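Local coordinates for protein PATF (Prochloron didemni, PDB 4BG2) that is probably a prenyltransferase-like protein that takes part in making patellamide-type cyanobactin natural products, at residues 240-253 with 276-288. Residues are numbered along the deposited sequence; the frame is centred on the assembly and turned at random.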
loop_
_atom_site.group_PDB
_atom_site.type_symbol
_atom_site.label_atom_id
_atom_site.label_comp_id
_atom_site.label_asym_id
_atom_site.label_seq_id
_atom_site.Cartn_x
_atom_site.Cartn_y
_atom_site.Cartn_z
ATOM N N GLU A 240 -5.656 -2.522 -16.348
ATOM C CA GLU A 240 -4.750 -3.653 -16.159
ATOM C C GLU A 240 -4.254 -3.579 -14.730
ATOM O O GLU A 240 -4.233 -2.507 -14.146
ATOM C CB GLU A 240 -3.602 -3.670 -17.188
ATOM C CG GLU A 240 -2.671 -2.468 -17.212
ATOM C CD GLU A 240 -1.522 -2.647 -18.227
ATOM O OE1 GLU A 240 -0.542 -3.400 -17.975
ATOM O OE2 GLU A 240 -1.587 -2.002 -19.283
ATOM N N PRO A 241 -3.912 -4.733 -14.147
ATOM C CA PRO A 241 -3.443 -4.696 -12.786
ATOM C C PRO A 241 -2.163 -3.887 -12.608
ATOM O O PRO A 241 -1.353 -3.799 -13.521
ATOM C CB PRO A 241 -3.162 -6.171 -12.476
ATOM C CG PRO A 241 -2.912 -6.825 -13.820
ATOM C CD PRO A 241 -3.847 -6.100 -14.732
ATOM N N ILE A 242 -1.949 -3.392 -11.403
ATOM C CA ILE A 242 -0.660 -2.879 -11.000
ATOM C C ILE A 242 0.089 -3.988 -10.269
ATOM O O ILE A 242 -0.466 -4.651 -9.403
ATOM C CB ILE A 242 -0.792 -1.575 -10.186
ATOM C CG1 ILE A 242 0.582 -1.043 -9.801
ATOM C CG2 ILE A 242 -1.644 -1.767 -8.941
ATOM C CD1 ILE A 242 0.545 0.427 -9.492
ATOM N N LEU A 243 1.316 -4.258 -10.716
ATOM C CA LEU A 243 2.108 -5.368 -10.216
ATOM C C LEU A 243 3.046 -4.830 -9.193
ATOM O O LEU A 243 3.563 -3.749 -9.371
ATOM C CB LEU A 243 2.913 -6.052 -11.343
ATOM C CG LEU A 243 2.155 -6.411 -12.619
ATOM C CD1 LEU A 243 3.063 -7.135 -13.624
ATOM C CD2 LEU A 243 0.932 -7.275 -12.316
ATOM N N PHE A 244 3.261 -5.571 -8.117
ATOM C CA PHE A 244 4.137 -5.141 -7.053
ATOM C C PHE A 244 5.232 -6.194 -6.951
ATOM O O PHE A 244 4.931 -7.374 -6.869
ATOM C CB PHE A 244 3.397 -5.098 -5.702
ATOM C CG PHE A 244 2.702 -3.817 -5.409
ATOM C CD1 PHE A 244 1.613 -3.399 -6.172
ATOM C CD2 PHE A 244 3.051 -3.057 -4.275
ATOM C CE1 PHE A 244 0.936 -2.207 -5.848
ATOM C CE2 PHE A 244 2.375 -1.895 -3.957
ATOM C CZ PHE A 244 1.310 -1.469 -4.742
ATOM N N PHE A 245 6.479 -5.743 -6.875
ATOM C CA PHE A 245 7.626 -6.619 -6.696
ATOM C C PHE A 245 8.344 -6.219 -5.407
ATOM O O PHE A 245 8.977 -5.174 -5.389
ATOM C CB PHE A 245 8.559 -6.481 -7.894
ATOM C CG PHE A 245 7.882 -6.728 -9.205
ATOM C CD1 PHE A 245 7.747 -8.026 -9.694
ATOM C CD2 PHE A 245 7.366 -5.681 -9.939
ATOM C CE1 PHE A 245 7.117 -8.258 -10.901
ATOM C CE2 PHE A 245 6.732 -5.904 -11.139
ATOM C CZ PHE A 245 6.601 -7.194 -11.623
ATOM N N TYR A 246 8.243 -7.049 -4.360
ATOM C CA TYR A 246 8.831 -6.770 -3.042
ATOM C C TYR A 246 10.230 -7.379 -2.897
ATOM O O TYR A 246 10.432 -8.547 -3.186
ATOM C CB TYR A 246 7.909 -7.257 -1.897
ATOM C CG TYR A 246 6.872 -6.196 -1.425
ATOM C CD1 TYR A 246 7.213 -5.274 -0.413
ATOM C CD2 TYR A 246 5.593 -6.112 -1.963
ATOM C CE1 TYR A 246 6.313 -4.303 0.036
ATOM C CE2 TYR A 246 4.679 -5.134 -1.515
ATOM C CZ TYR A 246 5.054 -4.227 -0.522
ATOM O OH TYR A 246 4.188 -3.232 -0.044
ATOM N N HIS A 247 11.184 -6.569 -2.449
ATOM C CA HIS A 247 12.562 -7.000 -2.232
ATOM C C HIS A 247 13.069 -6.577 -0.864
ATOM O O HIS A 247 12.809 -5.456 -0.415
ATOM C CB HIS A 247 13.474 -6.393 -3.290
ATOM C CG HIS A 247 13.267 -6.966 -4.648
ATOM N ND1 HIS A 247 14.025 -8.006 -5.137
ATOM C CD2 HIS A 247 12.371 -6.658 -5.616
ATOM C CE1 HIS A 247 13.611 -8.306 -6.356
ATOM N NE2 HIS A 247 12.607 -7.505 -6.668
ATOM N N SER A 248 13.811 -7.471 -0.219
ATOM C CA SER A 248 14.371 -7.189 1.086
ATOM C C SER A 248 15.820 -6.711 0.978
ATOM O O SER A 248 16.363 -6.222 1.942
ATOM C CB SER A 248 14.270 -8.422 1.990
ATOM O OG SER A 248 14.989 -9.494 1.432
ATOM N N ILE A 249 16.423 -6.837 -0.200
ATOM C CA ILE A 249 17.768 -6.333 -0.444
ATOM C C ILE A 249 17.704 -5.252 -1.515
ATOM O O ILE A 249 17.520 -5.528 -2.703
ATOM C CB ILE A 249 18.747 -7.448 -0.875
ATOM C CG1 ILE A 249 18.485 -8.731 -0.067
ATOM C CG2 ILE A 249 20.191 -6.981 -0.685
ATOM C CD1 ILE A 249 19.361 -9.906 -0.458
ATOM N N ILE A 250 17.886 -4.013 -1.080
ATOM C CA ILE A 250 17.744 -2.848 -1.946
ATOM C C ILE A 250 18.664 -2.898 -3.166
ATOM O O ILE A 250 18.253 -2.541 -4.270
ATOM C CB ILE A 250 17.979 -1.544 -1.159
ATOM C CG1 ILE A 250 16.908 -1.406 -0.076
ATOM C CG2 ILE A 250 17.935 -0.336 -2.096
ATOM C CD1 ILE A 250 17.130 -0.250 0.873
ATOM N N LYS A 251 19.888 -3.363 -2.964
ATOM C CA LYS A 251 20.904 -3.372 -4.017
ATOM C C LYS A 251 20.574 -4.323 -5.166
ATOM O O LYS A 251 21.158 -4.236 -6.232
ATOM C CB LYS A 251 22.280 -3.682 -3.417
ATOM C CG LYS A 251 22.807 -2.516 -2.595
ATOM C CD LYS A 251 23.846 -2.883 -1.545
ATOM C CE LYS A 251 23.905 -1.786 -0.488
ATOM N NZ LYS A 251 25.042 -1.951 0.453
ATOM N N ASP A 252 19.610 -5.209 -4.955
ATOM C CA ASP A 252 19.135 -6.081 -6.016
ATOM C C ASP A 252 18.231 -5.378 -7.033
ATOM O O ASP A 252 18.012 -5.929 -8.108
ATOM C CB ASP A 252 18.398 -7.291 -5.420
ATOM C CG ASP A 252 19.346 -8.323 -4.803
ATOM O OD1 ASP A 252 20.558 -8.348 -5.139
ATOM O OD2 ASP A 252 18.856 -9.125 -3.975
ATOM N N LEU A 253 17.693 -4.194 -6.722
ATOM C CA LEU A 253 16.746 -3.553 -7.655
ATOM C C LEU A 253 17.327 -3.284 -9.049
ATOM O O LEU A 253 16.677 -3.594 -10.041
ATOM C CB LEU A 253 16.131 -2.258 -7.094
ATOM C CG LEU A 253 15.131 -2.332 -5.934
ATOM C CD1 LEU A 253 14.620 -0.925 -5.664
ATOM C CD2 LEU A 253 13.966 -3.285 -6.177
ATOM N N ILE A 276 15.479 0.512 6.704
ATOM C CA ILE A 276 14.691 -0.040 5.630
ATOM C C ILE A 276 14.720 -1.561 5.629
ATOM O O ILE A 276 15.787 -2.165 5.504
ATOM C CB ILE A 276 15.140 0.509 4.271
ATOM C CG1 ILE A 276 14.918 2.025 4.257
ATOM C CG2 ILE A 276 14.347 -0.156 3.148
ATOM C CD1 ILE A 276 15.249 2.706 2.948
ATOM N N THR A 277 13.546 -2.172 5.785
ATOM C CA THR A 277 13.411 -3.625 5.838
ATOM C C THR A 277 13.068 -4.217 4.461
ATOM O O THR A 277 13.416 -5.350 4.181
ATOM C CB THR A 277 12.307 -4.052 6.814
ATOM O OG1 THR A 277 11.085 -3.377 6.481
ATOM C CG2 THR A 277 12.690 -3.713 8.227
ATOM N N ASP A 278 12.408 -3.435 3.613
ATOM C CA ASP A 278 12.025 -3.880 2.288
ATOM C C ASP A 278 11.629 -2.694 1.406
ATOM O O ASP A 278 11.265 -1.623 1.905
ATOM C CB ASP A 278 10.861 -4.887 2.386
ATOM C CG ASP A 278 9.651 -4.322 3.108
ATOM O OD1 ASP A 278 8.818 -3.674 2.436
ATOM O OD2 ASP A 278 9.506 -4.523 4.343
ATOM N N VAL A 279 11.677 -2.930 0.095
ATOM C CA VAL A 279 11.265 -1.973 -0.927
ATOM C C VAL A 279 10.351 -2.697 -1.880
ATOM O O VAL A 279 10.302 -3.920 -1.886
ATOM C CB VAL A 279 12.451 -1.363 -1.687
ATOM C CG1 VAL A 279 13.356 -0.658 -0.700
ATOM C CG2 VAL A 279 13.267 -2.429 -2.445
ATOM N N ALA A 280 9.587 -1.941 -2.649
ATOM C CA ALA A 280 8.758 -2.525 -3.670
ATOM C C ALA A 280 8.613 -1.569 -4.815
ATOM O O ALA A 280 8.489 -0.368 -4.628
ATOM C CB ALA A 280 7.388 -2.903 -3.114
ATOM N N ILE A 281 8.610 -2.125 -6.014
ATOM C CA ILE A 281 8.279 -1.380 -7.187
ATOM C C ILE A 281 6.893 -1.803 -7.646
ATOM O O ILE A 281 6.621 -2.984 -7.797
ATOM C CB ILE A 281 9.290 -1.628 -8.310
ATOM C CG1 ILE A 281 10.687 -1.268 -7.833
ATOM C CG2 ILE A 281 8.913 -0.815 -9.555
ATOM C CD1 ILE A 281 10.862 0.188 -7.426
ATOM N N ALA A 282 6.042 -0.814 -7.894
ATOM C CA ALA A 282 4.691 -1.051 -8.409
ATOM C C ALA A 282 4.624 -0.469 -9.800
ATOM O O ALA A 282 4.908 0.725 -9.998
ATOM C CB ALA A 282 3.647 -0.418 -7.496
ATOM N N VAL A 283 4.255 -1.316 -10.753
ATOM C CA VAL A 283 4.328 -0.991 -12.168
ATOM C C VAL A 283 3.356 -1.870 -12.953
ATOM O O VAL A 283 3.082 -2.984 -12.556
ATOM C CB VAL A 283 5.810 -1.106 -12.643
ATOM C CG1 VAL A 283 6.338 -2.526 -12.527
ATOM C CG2 VAL A 283 5.986 -0.593 -14.065
ATOM N N THR A 284 2.800 -1.369 -14.044
ATOM C CA THR A 284 1.966 -2.201 -14.914
ATOM C C THR A 284 2.831 -3.071 -15.848
ATOM O O THR A 284 3.983 -2.751 -16.128
ATOM C CB THR A 284 1.035 -1.371 -15.801
ATOM O OG1 THR A 284 1.826 -0.572 -16.662
ATOM C CG2 THR A 284 0.102 -0.486 -14.955
ATOM N N GLU A 285 2.257 -4.170 -16.308
ATOM C CA GLU A 285 2.877 -5.011 -17.343
ATOM C C GLU A 285 3.361 -4.162 -18.516
ATOM O O GLU A 285 4.504 -4.289 -18.949
ATOM C CB GLU A 285 1.860 -6.028 -17.863
ATOM C CG GLU A 285 2.474 -7.157 -18.695
ATOM C CD GLU A 285 1.441 -8.154 -19.173
ATOM O OE1 GLU A 285 0.230 -7.824 -19.201
ATOM O OE2 GLU A 285 1.829 -9.277 -19.522
ATOM N N THR A 286 2.458 -3.307 -19.008
ATOM C CA THR A 286 2.719 -2.416 -20.137
ATOM C C THR A 286 3.938 -1.529 -19.898
ATOM O O THR A 286 4.764 -1.374 -20.768
ATOM C CB THR A 286 1.497 -1.498 -20.386
ATOM O OG1 THR A 286 0.391 -2.291 -20.839
ATOM C CG2 THR A 286 1.822 -0.406 -21.433
ATOM N N GLU A 287 4.038 -0.939 -18.709
ATOM C CA GLU A 287 5.154 -0.046 -18.413
ATOM C C GLU A 287 6.467 -0.810 -18.242
ATOM O O GLU A 287 7.538 -0.252 -18.474
ATOM C CB GLU A 287 4.859 0.805 -17.190
ATOM C CG GLU A 287 5.968 1.783 -16.828
ATOM C CD GLU A 287 6.072 2.968 -17.781
ATOM O OE1 GLU A 287 5.088 3.282 -18.489
ATOM O OE2 GLU A 287 7.154 3.581 -17.813
ATOM N N LEU A 288 6.390 -2.064 -17.815
ATOM C CA LEU A 288 7.580 -2.926 -17.709
ATOM C C LEU A 288 8.194 -3.302 -19.053
ATOM O O LEU A 288 9.353 -3.687 -19.104
ATOM C CB LEU A 288 7.263 -4.236 -16.994
ATOM C CG LEU A 288 7.766 -4.426 -15.575
ATOM C CD1 LEU A 288 7.525 -5.884 -15.190
ATOM C CD2 LEU A 288 9.245 -4.067 -15.408
HETATM O O HOH W 1 -0.234 -4.833 -15.622
#
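The A280 methyl sits as a knob under the Y246 ring, its CB 3.5 Å from the ring centroid and almost on the normal. Two residues along, at the next non-hydrogen-bonded pair, A282 CB does the same for F244, 3.7 Å from its ring centroid. F244 CG lies beside the backbone N (chi1 -88°), which lays the ring flat over its small neighbour; I242 CD1 closes on A282 CB at 3.8 Å. Y246 also turns an edge to D278 OD1, while its hydroxyl bonds to E51. Alternating with these pairs, L243, F245 and H247 each exchange two backbone hydrogen bonds with V283, I281 and V279. These are neighbouring strands of the antiparallel barrel, as in the ABBA prenyltransferases. On the helix-covered side V283 CG1 meets the F245 ring at its edge, L288 CD1 comes against F245 CZ, and helix 218-223 packs over F245 and L288. Past the strand, I250 wedges between I276 and V279, its CD1 3.6 Å from I276 CG2, and L253 reaches V279 tip to tip. At the far end E240 grips the weakly bonded helical turn 285-288: OE1 takes T286 N (3.2 Å) and a water held by E285 N, OE2 takes T286 OG1. With an alanine in place of E240, both T286 donors would probably lose this acceptor and the water one of its partners. T284 OG1 caps the turn, accepting from E287 N at 3.0 Å.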